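Atp-dependent DNA ligase (PDB 4D05) probably seals nicks in duplex DNA, using ATP to form an enzyme-adenylate intermediate, as in other minimal bacterial ATP-dependent DNA ligases. Local coordinates at residues 144-158 with 168-180. Sequence-based numbering, arbitrary orientation.
Sequences LNKVVMGKGEGLMLH and RSRDLMKLKKFED. With AMP (adenosine monophosphate), chain H; SO4 (sulfate ion), chain F.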
ATOM      1  N   LEU A 144      -4.186  12.919   3.234  1.00  3.59           N
ATOM      2  CA  LEU A 144      -4.284  11.851   2.228  1.00  3.61           C
ATOM      3  C   LEU A 144      -4.495  12.481   0.843  1.00  2.33           C
ATOM      4  O   LEU A 144      -3.870  12.092  -0.151  1.00  4.05           O
ATOM      5  CB  LEU A 144      -5.390  10.885   2.591  1.00  4.20           C
ATOM      6  CG  LEU A 144      -5.643   9.754   1.618  1.00  4.27           C
ATOM      7  CD1 LEU A 144      -4.419   8.918   1.444  1.00  4.07           C
ATOM      8  CD2 LEU A 144      -6.801   8.921   2.153  1.00  5.11           C
ATOM      9  N   ASN A 145      -5.430  13.420   0.755  1.00  3.15           N
ATOM     10  CA  ASN A 145      -5.632  14.118  -0.508  1.00  3.69           C
ATOM     11  C   ASN A 145      -4.397  14.853  -1.033  1.00  3.45           C
ATOM     12  O   ASN A 145      -4.094  14.812  -2.214  1.00  4.97           O
ATOM     13  CB  ASN A 145      -6.797  15.120  -0.419  1.00  4.15           C
ATOM     14  CG  ASN A 145      -7.192  15.619  -1.798  1.00  4.49           C
ATOM     15  OD1 ASN A 145      -7.510  14.812  -2.690  1.00  5.33           O
ATOM     16  ND2 ASN A 145      -7.142  16.912  -1.999  1.00  5.59           N
ATOM     17  N   LYS A 146      -3.680  15.561  -0.164  1.00  3.77           N
ATOM     18  CA  LYS A 146      -2.466  16.240  -0.590  1.00  4.07           C
ATOM     19  C   LYS A 146      -1.469  15.268  -1.215  1.00  4.26           C
ATOM     20  O   LYS A 146      -0.878  15.544  -2.268  1.00  4.95           O
ATOM     21  CB  LYS A 146      -1.820  16.941   0.586  1.00  5.51           C
ATOM     22  CG  LYS A 146      -2.625  18.089   1.124  1.00  8.82           C
ATOM     23  CD  LYS A 146      -1.907  18.745   2.376  1.00  9.27           C
ATOM     24  CE  LYS A 146      -2.727  19.839   3.028  1.00 13.19           C
ATOM     25  NZ  LYS A 146      -1.946  20.403   4.197  1.00 13.43           N
ATOM     26  N   VAL A 147      -1.304  14.138  -0.559  1.00  2.86           N
ATOM     27  CA  VAL A 147      -0.322  13.142  -0.996  1.00  3.71           C
ATOM     28  C   VAL A 147      -0.769  12.558  -2.333  1.00  4.96           C
ATOM     29  O   VAL A 147       0.019  12.494  -3.288  1.00  5.14           O
ATOM     30  CB  VAL A 147      -0.207  12.050   0.047  1.00  4.84           C
ATOM     31  CG1 VAL A 147       0.535  10.817  -0.519  1.00  6.30           C
ATOM     32  CG2 VAL A 147       0.517  12.582   1.233  1.00  4.05           C
ATOM     33  N   VAL A 148      -2.050  12.197  -2.442  1.00  6.38           N
ATOM     34  CA  VAL A 148      -2.530  11.556  -3.679  1.00  6.58           C
ATOM     35  C   VAL A 148      -2.559  12.531  -4.888  1.00  7.90           C
ATOM     36  O   VAL A 148      -2.203  12.159  -6.023  1.00  7.67           O
ATOM     37  CB  VAL A 148      -3.896  10.890  -3.438  1.00  9.13           C
ATOM     38  CG1 VAL A 148      -4.578  10.474  -4.761  1.00 13.64           C
ATOM     39  CG2 VAL A 148      -3.743   9.709  -2.467  1.00  7.29           C
HETATM   40  N   MSE A 149      -2.947  13.775  -4.654  0.76  7.95           N
HETATM   41  CA  MSE A 149      -2.934  14.760  -5.722  0.76  9.45           C
HETATM   42  C   MSE A 149      -1.521  15.008  -6.207  0.76  8.88           C
HETATM   43  O   MSE A 149      -1.322  15.303  -7.367  0.76 10.96           O
HETATM   44  CB  MSE A 149      -3.583  16.063  -5.254  0.76 13.65           C
HETATM   45  CG  MSE A 149      -5.034  15.903  -5.037  0.76 17.25           C
HETATM   46 SE   MSE A 149      -5.901  15.640  -6.762  0.76 21.04          SE
HETATM   47  CE  MSE A 149      -4.863  17.020  -7.738  0.76 14.97           C
ATOM     48  N   GLY A 150      -0.552  14.824  -5.325  1.00  9.84           N
ATOM     49  CA  GLY A 150       0.853  14.937  -5.663  1.00 11.76           C
ATOM     50  C   GLY A 150       1.458  13.657  -6.189  1.00 10.74           C
ATOM     51  O   GLY A 150       2.681  13.568  -6.352  1.00 12.77           O
ATOM     52  N   LYS A 151       0.608  12.684  -6.479  1.00  9.63           N
ATOM     53  CA  LYS A 151       0.983  11.419  -7.141  1.00 10.50           C
ATOM     54  C   LYS A 151       1.663  10.435  -6.202  1.00  9.79           C
ATOM     55  O   LYS A 151       2.304   9.449  -6.650  1.00  9.07           O
ATOM     56  CB  LYS A 151       1.845  11.662  -8.380  1.00 12.56           C
ATOM     57  CG  LYS A 151       1.252  12.638  -9.347  1.00 19.24           C
ATOM     58  CD  LYS A 151      -0.101  12.189  -9.739  1.00 23.29           C
ATOM     59  CE  LYS A 151      -0.601  12.951 -10.963  1.00 31.00           C
ATOM     60  NZ  LYS A 151      -1.999  12.555 -11.202  1.00 34.43           N
ATOM     61  N   GLY A 152       1.494  10.658  -4.907  1.00  9.72           N
ATOM     62  CA  GLY A 152       1.834   9.652  -3.927  1.00  8.94           C
ATOM     63  C   GLY A 152       0.754   8.592  -3.788  1.00  8.17           C
ATOM     64  O   GLY A 152      -0.377   8.772  -4.224  1.00  8.63           O
ATOM     65  N   GLU A 153       1.078   7.494  -3.116  0.57  8.79           N
ATOM     66  CA  GLU A 153       0.218   6.315  -3.104  0.57 10.57           C
ATOM     67  C   GLU A 153      -0.843   6.343  -1.996  0.57  8.29           C
ATOM     68  O   GLU A 153      -1.946   5.840  -2.153  0.57  9.31           O
ATOM     69  CB  GLU A 153       1.101   5.052  -2.984  0.57 14.07           C
ATOM     70  CG  GLU A 153       0.464   3.767  -3.446  0.57 19.35           C
ATOM     71  CD  GLU A 153       0.411   3.620  -4.967  0.57 22.28           C
ATOM     72  OE1 GLU A 153       0.642   4.607  -5.688  0.57 23.98           O
ATOM     73  OE2 GLU A 153       0.134   2.505  -5.454  0.57 27.57           O
ATOM     74  N   GLY A 154      -0.494   6.926  -0.857  1.00  5.29           N
ATOM     75  CA  GLY A 154      -1.378   6.900   0.287  1.00  4.93           C
ATOM     76  C   GLY A 154      -0.585   7.147   1.558  1.00  4.32           C
ATOM     77  O   GLY A 154       0.506   7.733   1.505  1.00  4.16           O
ATOM     78  N   LEU A 155      -1.156   6.720   2.687  1.00  3.19           N
ATOM     79  CA  LEU A 155      -0.513   6.899   3.990  1.00  3.51           C
ATOM     80  C   LEU A 155      -0.403   5.579   4.736  1.00  3.74           C
ATOM     81  O   LEU A 155      -1.127   4.624   4.455  1.00  6.04           O
ATOM     82  CB  LEU A 155      -1.338   7.878   4.852  1.00  4.14           C
ATOM     83  CG  LEU A 155      -1.501   9.267   4.263  1.00  4.07           C
ATOM     84  CD1 LEU A 155      -2.475  10.114   5.100  1.00  6.37           C
ATOM     85  CD2 LEU A 155      -0.163   9.900   4.190  1.00  4.79           C
HETATM   86  N   MSE A 156       0.515   5.530   5.692  1.00  3.17           N
HETATM   87  CA  MSE A 156       0.604   4.464   6.652  1.00  3.74           C
HETATM   88  C   MSE A 156       0.520   5.035   8.057  1.00  3.11           C
HETATM   89  O   MSE A 156       1.015   6.118   8.302  1.00  3.92           O
HETATM   90  CB  MSE A 156       1.958   3.725   6.533  1.00  4.89           C
HETATM   91  CG  MSE A 156       2.258   3.155   5.141  1.00  8.76           C
HETATM   92 SE   MSE A 156       1.121   1.608   4.688  1.00 10.78          SE
HETATM   93  CE  MSE A 156       1.461   0.528   6.296  1.00 12.54           C
ATOM     94  N   LEU A 157      -0.104   4.276   8.966  1.00  3.84           N
ATOM     95  CA  LEU A 157      -0.256   4.644  10.352  1.00  3.14           C
ATOM     96  C   LEU A 157       0.384   3.550  11.224  1.00  3.67           C
ATOM     97  O   LEU A 157       0.138   2.361  11.023  1.00  4.54           O
ATOM     98  CB  LEU A 157      -1.727   4.757  10.723  1.00  5.28           C
ATOM     99  CG  LEU A 157      -2.475   5.978  10.134  1.00  8.20           C
ATOM    100  CD1 LEU A 157      -2.937   5.749   8.696  1.00 11.65           C
ATOM    101  CD2 LEU A 157      -3.665   6.322  10.963  1.00 10.82           C
ATOM    102  N   HIS A 158       1.157   3.963  12.222  1.00  4.04           N
ATOM    103  CA  HIS A 158       1.804   2.987  13.105  1.00  4.76           C
ATOM    104  C   HIS A 158       1.711   3.486  14.538  1.00  4.62           C
ATOM    105  O   HIS A 158       2.171   4.575  14.857  1.00  5.39           O
ATOM    106  CB  HIS A 158       3.252   2.823  12.664  1.00  3.47           C
ATOM    107  CG  HIS A 158       3.929   1.614  13.226  1.00  3.18           C
ATOM    108  ND1 HIS A 158       5.118   1.142  12.716  1.00  3.51           N
ATOM    109  CD2 HIS A 158       3.610   0.797  14.250  1.00  3.96           C
ATOM    110  CE1 HIS A 158       5.476   0.054  13.369  1.00  3.96           C
ATOM    111  NE2 HIS A 158       4.597  -0.161  14.333  1.00  5.17           N
ATOM    112  N   ARG A 168       0.913 -10.054  10.474  1.00 20.70           N
ATOM    113  CA  ARG A 168       0.015  -8.914  10.264  1.00 22.24           C
ATOM    114  C   ARG A 168      -0.153  -8.254  11.621  1.00 20.66           C
ATOM    115  O   ARG A 168      -0.122  -8.921  12.655  1.00 23.65           O
ATOM    116  CB  ARG A 168      -1.346  -9.325   9.648  1.00 27.55           C
ATOM    117  CG  ARG A 168      -1.225  -9.852   8.233  1.00 32.13           C
ATOM    118  CD  ARG A 168      -2.076  -9.113   7.170  1.00 35.96           C
ATOM    119  NE  ARG A 168      -1.733  -9.605   5.827  1.00 36.61           N
ATOM    120  CZ  ARG A 168      -1.093  -8.911   4.879  1.00 36.77           C
ATOM    121  NH1 ARG A 168      -0.742  -7.633   5.057  1.00 36.48           N
ATOM    122  NH2 ARG A 168      -0.835  -9.489   3.702  1.00 34.70           N
ATOM    123  N   SER A 169      -0.200  -6.931  11.618  1.00 16.85           N
ATOM    124  CA  SER A 169      -0.369  -6.187  12.841  1.00 16.00           C
ATOM    125  C   SER A 169      -1.520  -5.152  12.755  1.00 15.83           C
ATOM    126  O   SER A 169      -1.606  -4.368  11.815  1.00 16.30           O
ATOM    127  CB  SER A 169       0.929  -5.482  13.192  1.00 15.32           C
ATOM    128  OG  SER A 169       0.686  -4.523  14.242  1.00 16.68           O
ATOM    129  N   ARG A 170      -2.396  -5.153  13.758  1.00 15.74           N
ATOM    130  CA  ARG A 170      -3.433  -4.153  13.858  1.00 13.83           C
ATOM    131  C   ARG A 170      -2.904  -2.753  14.215  1.00 14.47           C
ATOM    132  O   ARG A 170      -3.604  -1.756  14.072  1.00 15.65           O
ATOM    133  CB  ARG A 170      -4.413  -4.544  14.928  1.00 16.88           C
ATOM    134  CG  ARG A 170      -5.277  -5.733  14.571  1.00 27.18           C
ATOM    135  CD  ARG A 170      -6.231  -6.101  15.714  1.00 33.59           C
ATOM    136  NE  ARG A 170      -7.268  -5.088  15.981  1.00 37.66           N
ATOM    137  CZ  ARG A 170      -8.421  -4.991  15.316  1.00 39.47           C
ATOM    138  NH1 ARG A 170      -8.699  -5.814  14.308  1.00 41.83           N
ATOM    139  NH2 ARG A 170      -9.299  -4.054  15.645  1.00 39.13           N
ATOM    140  N   ASP A 171      -1.676  -2.698  14.707  1.00 11.40           N
ATOM    141  CA  ASP A 171      -1.063  -1.438  15.063  1.00  8.03           C
ATOM    142  C   ASP A 171      -0.417  -0.748  13.861  1.00  7.22           C
ATOM    143  O   ASP A 171       0.031   0.384  13.975  1.00  7.57           O
ATOM    144  CB  ASP A 171      -0.019  -1.658  16.106  1.00 13.59           C
ATOM    145  CG  ASP A 171      -0.608  -1.938  17.449  1.00 18.67           C
ATOM    146  OD1 ASP A 171      -1.766  -1.530  17.719  1.00 22.28           O
ATOM    147  OD2 ASP A 171       0.084  -2.603  18.201  1.00 22.05           O
ATOM    148  N   LEU A 172      -0.334  -1.446  12.729  1.00  6.23           N
ATOM    149  CA  LEU A 172       0.209  -0.885  11.513  1.00  6.59           C
ATOM    150  C   LEU A 172      -0.874  -0.947  10.444  1.00  7.74           C
ATOM    151  O   LEU A 172      -1.295  -2.035  10.087  1.00  9.62           O
ATOM    152  CB  LEU A 172       1.427  -1.714  11.050  1.00  6.65           C
ATOM    153  CG  LEU A 172       2.134  -1.224   9.788  1.00  9.18           C
ATOM    154  CD1 LEU A 172       2.756   0.158   9.955  1.00  7.59           C
ATOM    155  CD2 LEU A 172       3.204  -2.203   9.296  1.00 10.34           C
HETATM  156  N   MSE A 173      -1.320   0.194   9.960  1.00  6.47           N
HETATM  157  CA  MSE A 173      -2.438   0.241   9.017  1.00  6.41           C
HETATM  158  C   MSE A 173      -2.131   1.013   7.723  1.00  6.68           C
HETATM  159  O   MSE A 173      -1.444   2.022   7.746  1.00  6.18           O
HETATM  160  CB  MSE A 173      -3.638   0.889   9.683  1.00  7.69           C
HETATM  161  CG  MSE A 173      -4.219   0.091  10.821  1.00 11.19           C
HETATM  162 SE   MSE A 173      -5.625   1.059  11.765  1.00 14.54          SE
HETATM  163  CE  MSE A 173      -4.473   2.204  12.786  1.00 15.44           C
ATOM    164  N   LYS A 174      -2.688   0.512   6.621  1.00  7.40           N
ATOM    165  CA  LYS A 174      -2.619   1.159   5.322  1.00  8.32           C
ATOM    166  C   LYS A 174      -3.824   2.039   5.180  1.00  7.55           C
ATOM    167  O   LYS A 174      -4.927   1.619   5.477  1.00  7.61           O
ATOM    168  CB  LYS A 174      -2.720   0.143   4.157  1.00 12.20           C
ATOM    169  CG  LYS A 174      -1.771  -0.971   4.212  1.00 15.91           C
ATOM    170  CD  LYS A 174      -2.084  -2.019   3.106  1.00 17.13           C
ATOM    171  CE  LYS A 174      -0.965  -2.999   3.043  1.00 21.25           C
ATOM    172  NZ  LYS A 174      -1.030  -3.808   1.807  1.00 21.04           N
ATOM    173  N   LEU A 175      -3.623   3.224   4.623  1.00  5.31           N
ATOM    174  CA  LEU A 175      -4.741   4.112   4.293  1.00  5.90           C
ATOM    175  C   LEU A 175      -4.600   4.595   2.858  1.00  5.96           C
ATOM    176  O   LEU A 175      -3.717   5.397   2.521  1.00  5.75           O
ATOM    177  CB  LEU A 175      -4.783   5.285   5.278  1.00  7.04           C
ATOM    178  CG  LEU A 175      -5.767   6.389   4.922  1.00  6.43           C
ATOM    179  CD1 LEU A 175      -7.173   5.877   4.763  1.00  8.52           C
ATOM    180  CD2 LEU A 175      -5.714   7.468   6.008  1.00  8.10           C
ATOM    181  N   LYS A 176      -5.475   4.092   1.988  1.00  8.58           N
ATOM    182  CA  LYS A 176      -5.535   4.579   0.613  1.00  8.95           C
ATOM    183  C   LYS A 176      -6.928   5.140   0.411  1.00  8.53           C
ATOM    184  O   LYS A 176      -7.841   4.869   1.205  1.00 10.74           O
ATOM    185  CB  LYS A 176      -5.224   3.455  -0.388  1.00 12.35           C
ATOM    186  CG  LYS A 176      -3.758   3.004  -0.330  1.00 15.16           C
ATOM    187  CD  LYS A 176      -3.394   1.968  -1.372  1.00 19.69           C
ATOM    188  CE  LYS A 176      -3.197   2.618  -2.737  1.00 26.33           C
ATOM    189  NZ  LYS A 176      -2.445   1.721  -3.700  1.00 30.57           N
ATOM    190  N   LYS A 177      -7.106   5.925  -0.635  1.00 11.26           N
ATOM    191  CA  LYS A 177      -8.431   6.471  -0.913  1.00 13.81           C
ATOM    192  C   LYS A 177      -9.459   5.425  -1.195  1.00 12.45           C
ATOM    193  O   LYS A 177     -10.643   5.576  -0.834  1.00 14.27           O
ATOM    194  CB  LYS A 177      -8.370   7.473  -2.064  1.00 19.19           C
ATOM    195  CG  LYS A 177      -7.928   8.837  -1.558  1.00 20.17           C
ATOM    196  CD  LYS A 177      -8.502   9.948  -2.314  1.00 22.40           C
ATOM    197  CE  LYS A 177      -7.997  11.278  -1.753  1.00 23.50           C
ATOM    198  NZ  LYS A 177      -8.356  12.360  -2.688  1.00 25.15           N
ATOM    199  N   PHE A 178      -9.019   4.345  -1.819  1.00 10.23           N
ATOM    200  CA  PHE A 178      -9.903   3.255  -2.097  1.00  9.56           C
ATOM    201  C   PHE A 178      -9.164   1.935  -2.262  1.00  9.03           C
ATOM    202  O   PHE A 178      -7.927   1.865  -2.330  1.00  9.79           O
ATOM    203  CB  PHE A 178     -10.707   3.550  -3.370  1.00  9.33           C
ATOM    204  CG  PHE A 178      -9.854   3.814  -4.552  1.00 13.57           C
ATOM    205  CD1 PHE A 178      -9.312   2.765  -5.276  1.00 14.31           C
ATOM    206  CD2 PHE A 178      -9.572   5.120  -4.940  1.00 15.49           C
ATOM    207  CE1 PHE A 178      -8.502   3.014  -6.389  1.00 17.52           C
ATOM    208  CE2 PHE A 178      -8.763   5.372  -6.038  1.00 16.03           C
ATOM    209  CZ  PHE A 178      -8.224   4.311  -6.765  1.00 15.54           C
ATOM    210  N   GLU A 179      -9.991   0.893  -2.310  1.00 11.51           N
ATOM    211  CA  GLU A 179      -9.620  -0.490  -2.553  1.00 13.23           C
ATOM    212  C   GLU A 179     -10.336  -0.953  -3.843  1.00 12.72           C
ATOM    213  O   GLU A 179     -11.393  -0.440  -4.188  1.00 11.37           O
ATOM    214  CB  GLU A 179     -10.123  -1.367  -1.371  1.00 16.39           C
ATOM    215  CG  GLU A 179      -9.617  -0.957   0.046  1.00 22.58           C
ATOM    216  CD  GLU A 179     -10.284  -1.782   1.170  1.00 25.12           C
ATOM    217  OE1 GLU A 179     -10.091  -3.035   1.170  1.00 26.05           O
ATOM    218  OE2 GLU A 179     -11.021  -1.185   2.028  1.00 21.41           O
ATOM    219  N   ASP A 180      -9.686  -1.845  -4.583  0.66 12.02           N
ATOM    220  CA  ASP A 180     -10.280  -2.494  -5.761  0.66 11.11           C
ATOM    221  C   ASP A 180     -10.363  -4.017  -5.488  0.66 10.72           C
ATOM    222  O   ASP A 180      -9.591  -4.561  -4.688  0.66 14.01           O
ATOM    223  CB  ASP A 180      -9.457  -2.205  -7.035  0.66 18.34           C
ATOM    224  CG  ASP A 180      -9.698  -0.798  -7.614  0.66 27.69           C
ATOM    225  OD1 ASP A 180     -10.535  -0.036  -7.074  0.66 28.16           O
ATOM    226  OD2 ASP A 180      -9.054  -0.459  -8.641  0.66 31.27           O
TER
HETATM  227  P   AMP H1263       0.438  -1.220  -0.359  1.00 19.70           P
HETATM  228  O1P AMP H1263      -0.898  -1.870  -0.139  1.00 21.39           O
HETATM  229  O2P AMP H1263       1.281  -1.390  -1.610  1.00 21.02           O
HETATM  230  O5' AMP H1263       1.292  -1.490   0.951  1.00 16.59           O
HETATM  231  C5' AMP H1263       2.531  -0.820   0.979  1.00 19.09           C
HETATM  232  C4' AMP H1263       3.550  -1.829   1.412  1.00 15.89           C
HETATM  233  O4' AMP H1263       4.829  -1.244   1.524  1.00 13.75           O
HETATM  234  C3' AMP H1263       3.135  -2.325   2.756  1.00 21.57           C
HETATM  235  O3' AMP H1263       3.325  -3.747   2.683  1.00 23.92           O
HETATM  236  C2' AMP H1263       4.100  -1.677   3.707  1.00 20.08           C
HETATM  237  O2' AMP H1263       4.326  -2.769   4.602  1.00 22.04           O
HETATM  238  C1' AMP H1263       5.283  -1.121   2.859  1.00 14.59           C
HETATM  239  N9  AMP H1263       5.440   0.363   3.036  1.00 11.38           N
HETATM  240  C8  AMP H1263       5.540   1.363   2.115  1.00  8.92           C
HETATM  241  N7  AMP H1263       5.629   2.593   2.680  1.00  8.16           N
HETATM  242  C5  AMP H1263       5.644   2.358   4.012  1.00  5.99           C
HETATM  243  C6  AMP H1263       5.667   3.203   5.209  1.00  4.91           C
HETATM  244  N6  AMP H1263       5.757   4.535   5.080  1.00  5.95           N
HETATM  245  N1  AMP H1263       5.649   2.570   6.387  1.00  6.63           N
HETATM  246  C2  AMP H1263       5.508   1.244   6.521  1.00  7.36           C
HETATM  247  N3  AMP H1263       5.461   0.412   5.495  1.00  7.24           N
HETATM  248  C4  AMP H1263       5.518   0.914   4.237  1.00  7.09           C
HETATM  249  S   SO4 F1261       1.524  -6.355   2.063  0.77 40.40           S
HETATM  250  O1  SO4 F1261       1.268  -5.412   0.968  0.77 36.87           O
HETATM  251  O2  SO4 F1261       2.957  -6.697   2.156  0.77 39.69           O
HETATM  252  O3  SO4 F1261       1.143  -5.760   3.350  0.77 41.77           O
HETATM  253  O4  SO4 F1261       0.750  -7.586   1.832  0.77 36.02           O
HETATM  254  O   HOH W   1      -4.802   6.459  -2.232  0.94 19.99           O
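L155 with L175 and L157 with M173 each exchange two backbone hydrogen bonds, joining antiparallel strands 154-158 and 173-175; L155 N to L175 O (2.9 Å) is almost straight at 179°. On one face of this sheet, L144, near the end of helix 137-149, lays CD2 3.9 Å from L175 CG, while L157 CD1 meets L175 CB. On the other, M156, modelled as selenomethionine, lies alongside K174, both side chains pointing the same way; with CG anti to the carbonyl carbon (chi1 -57°), M156 sets CG 3.4 Å from AMP C6, and the bend at chi2 (-71°) turns SE back to 3.8 Å from K174 CA. Beyond L175, K177 NZ hydrogen-bonds to N145 OD1 (2.6 Å), K176 NZ forms a salt bridge with E153 OE2 from above the carboxylate plane, and a water links E153 O to K177 N. K174, extended beyond CG, donates hydrogen bonds from NZ to AMP O1P (2.7 Å) and sulfate O1 (2.9 Å); R168 grips the same sulfate edge-on through NH1 and NH2. A methionine in place of K174 would probably leave AMP O1P without this donor and break the link to the sulfate, which R168 and K42 would still hold. E153, M156 and K174 thus line the nucleotide pocket of the adenylation domain, and the sulfate, probably from the crystallisation liquor, sits beside the AMP phosphate, consistent with a place for another phosphate group.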